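PDB 1Y8C: S-adenosylmethionine-dependent methyltransferase from Clostridium acetobutylicum, which probably transfers a methyl group from S-adenosylmethionine to an acceptor substrate. Local coordinates for residues D224-K229 with T235-Y240. Sequence-based numbering, arbitrary orientation.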
loop_
_atom_site.group_PDB
_atom_site.type_symbol
_atom_site.label_atom_id
_atom_site.label_comp_id
_atom_site.label_asym_id
_atom_site.label_seq_id
_atom_site.Cartn_x
_atom_site.Cartn_y
_atom_site.Cartn_z
ATOM N N ASP A 224 2.189 10.526 -10.838
ATOM C CA ASP A 224 1.498 9.379 -11.404
ATOM C C ASP A 224 2.268 8.088 -11.170
ATOM O O ASP A 224 3.386 7.916 -11.644
ATOM C CB ASP A 224 1.296 9.572 -12.906
ATOM C CG ASP A 224 0.394 8.514 -13.517
ATOM O OD1 ASP A 224 0.621 7.302 -13.283
ATOM O OD2 ASP A 224 -0.544 8.898 -14.255
ATOM N N CYS A 225 1.642 7.186 -10.431
ATOM C CA CYS A 225 2.206 5.888 -10.126
ATOM C C CYS A 225 3.728 5.794 -10.035
ATOM O O CYS A 225 4.381 5.256 -10.926
ATOM C CB CYS A 225 1.698 4.880 -11.142
ATOM S SG CYS A 225 2.027 3.176 -10.694
ATOM N N TYR A 226 4.268 6.310 -8.933
ATOM C CA TYR A 226 5.700 6.296 -8.626
ATOM C C TYR A 226 6.662 6.682 -9.762
ATOM O O TYR A 226 7.518 5.903 -10.173
ATOM C CB TYR A 226 6.086 4.921 -8.053
ATOM C CG TYR A 226 5.363 4.576 -6.765
ATOM C CD1 TYR A 226 4.057 4.070 -6.784
ATOM C CD2 TYR A 226 5.962 4.807 -5.524
ATOM C CE1 TYR A 226 3.365 3.809 -5.598
ATOM C CE2 TYR A 226 5.279 4.557 -4.334
ATOM C CZ TYR A 226 3.984 4.063 -4.371
ATOM O OH TYR A 226 3.303 3.863 -3.184
ATOM N N SER A 227 6.528 7.909 -10.242
ATOM C CA SER A 227 7.383 8.407 -11.299
ATOM C C SER A 227 7.220 9.914 -11.319
ATOM O O SER A 227 6.323 10.460 -10.674
ATOM C CB SER A 227 6.967 7.824 -12.652
ATOM O OG SER A 227 5.753 8.409 -13.107
ATOM N N ASN A 228 8.085 10.588 -12.066
ATOM C CA ASN A 228 8.024 12.037 -12.164
ATOM C C ASN A 228 6.811 12.508 -12.952
ATOM O O ASN A 228 6.435 13.668 -12.857
ATOM C CB ASN A 228 9.286 12.567 -12.833
ATOM C CG ASN A 228 10.521 12.379 -11.977
ATOM O OD1 ASN A 228 11.638 12.299 -12.495
ATOM N ND2 ASN A 228 10.333 12.327 -10.659
ATOM N N LYS A 229 6.203 11.621 -13.733
ATOM C CA LYS A 229 5.042 12.019 -14.521
ATOM C C LYS A 229 3.982 12.672 -13.647
ATOM O O LYS A 229 3.773 12.277 -12.497
ATOM C CB LYS A 229 4.425 10.822 -15.243
ATOM C CG LYS A 229 5.344 10.117 -16.237
ATOM C CD LYS A 229 4.598 8.977 -16.947
ATOM C CE LYS A 229 4.251 7.831 -15.988
ATOM N NZ LYS A 229 3.294 6.846 -16.577
ATOM N N THR A 235 -5.227 9.019 -14.877
ATOM C CA THR A 235 -4.260 8.336 -14.022
ATOM C C THR A 235 -4.960 7.284 -13.165
ATOM O O THR A 235 -6.030 7.527 -12.635
ATOM C CB THR A 235 -3.554 9.334 -13.111
ATOM O OG1 THR A 235 -2.880 10.309 -13.916
ATOM C CG2 THR A 235 -2.539 8.618 -12.220
ATOM N N GLU A 236 -4.358 6.113 -13.028
ATOM C CA GLU A 236 -4.988 5.070 -12.248
ATOM C C GLU A 236 -4.439 4.931 -10.838
ATOM O O GLU A 236 -5.123 4.430 -9.950
ATOM C CB GLU A 236 -4.868 3.736 -12.970
ATOM C CG GLU A 236 -5.446 3.747 -14.360
ATOM C CD GLU A 236 -5.695 2.349 -14.893
ATOM O OE1 GLU A 236 -5.107 1.385 -14.341
ATOM O OE2 GLU A 236 -6.477 2.213 -15.862
ATOM N N ARG A 237 -3.205 5.364 -10.625
ATOM C CA ARG A 237 -2.593 5.249 -9.306
ATOM C C ARG A 237 -1.822 6.515 -8.964
ATOM O O ARG A 237 -0.844 6.856 -9.617
ATOM C CB ARG A 237 -1.653 4.032 -9.256
ATOM C CG ARG A 237 -1.087 3.776 -7.866
ATOM C CD ARG A 237 -0.184 2.550 -7.805
ATOM N NE ARG A 237 -0.885 1.305 -8.083
ATOM C CZ ARG A 237 -1.633 0.630 -7.211
ATOM N NH1 ARG A 237 -1.792 1.072 -5.970
ATOM N NH2 ARG A 237 -2.232 -0.502 -7.580
ATOM N N ILE A 238 -2.265 7.203 -7.925
ATOM C CA ILE A 238 -1.628 8.432 -7.516
ATOM C C ILE A 238 -0.680 8.262 -6.339
ATOM O O ILE A 238 -1.047 7.702 -5.303
ATOM C CB ILE A 238 -2.696 9.492 -7.169
ATOM C CG1 ILE A 238 -3.531 9.792 -8.423
ATOM C CG2 ILE A 238 -2.026 10.732 -6.608
ATOM C CD1 ILE A 238 -4.746 10.683 -8.217
ATOM N N THR A 239 0.553 8.731 -6.499
ATOM C CA THR A 239 1.509 8.630 -5.408
ATOM C C THR A 239 1.736 9.983 -4.759
ATOM O O THR A 239 2.212 10.911 -5.397
ATOM C CB THR A 239 2.855 8.081 -5.875
ATOM O OG1 THR A 239 2.701 6.718 -6.310
ATOM C CG2 THR A 239 3.856 8.130 -4.720
ATOM N N TYR A 240 1.364 10.089 -3.490
ATOM C CA TYR A 240 1.540 11.320 -2.739
ATOM C C TYR A 240 2.828 11.282 -1.923
ATOM O O TYR A 240 3.253 10.232 -1.422
ATOM C CB TYR A 240 0.391 11.547 -1.761
ATOM C CG TYR A 240 -0.884 12.090 -2.363
ATOM C CD1 TYR A 240 -1.876 11.231 -2.846
ATOM C CD2 TYR A 240 -1.118 13.463 -2.413
ATOM C CE1 TYR A 240 -3.072 11.721 -3.356
ATOM C CE2 TYR A 240 -2.310 13.971 -2.923
ATOM C CZ TYR A 240 -3.283 13.089 -3.391
ATOM O OH TYR A 240 -4.467 13.599 -3.869
HETATM O O HOH W 1 -1.470 5.354 -12.926
#
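Thr239 lies across one face of the Tyr226 ring, the two side chains crossing at about a right angle. From CB, 3.8 Å from Tyr226 N, its two branches part: CG2 sits over the ring, 4.0 Å from its centroid in a CH-pi contact, whereas OG1 hangs nearer the rim by CD1 and CE1. That hydroxyl also accepts the backbone N-H of Tyr226, with 3.1 Å between Tyr226 N and Thr239 OG1. With chi1 at -66°, OG1 stands beside the backbone N and CG2 anti to it, which brings both branches to the tyrosine. Farther out, Tyr226 stacks on Trp23 of helix 20-32.

One residue before Tyr226, Cys225 N donates to Arg237 O at 2.6 Å. Cys225 SG packs on the arginine's methylene, 3.7 Å from Arg237 CD, and lies near the guanidinium plane, beyond its edge; the arginine bends at chi3 (-64°) and forms salt bridges to Asp17, Asp110 and Asp141. At the start of the turn, Asp224 faces Ile238 as an antiparallel non-hydrogen-bonded pair. Ser227 OG reaches back to Asp224 O, 2.8 Å away and in the carbonyl plane, bracing the bend.

The contact closes the connection between edge strand 217-224 and strand 237-244, the antiparallel end of the Rossmann-like methyltransferase sheet. Beyond the Asp224-Ile238 pair, Cys225 N still bonds the Arg237 carbonyl, but Arg237 N turns to a water held by Asp224 OD1 and Tyr226 N to the Thr239 hydroxyl. Asp141 receives both Tyr226 OH and Arg237 NH1, so this carboxylate ties the turn and the strand to neighbouring strand 136-143.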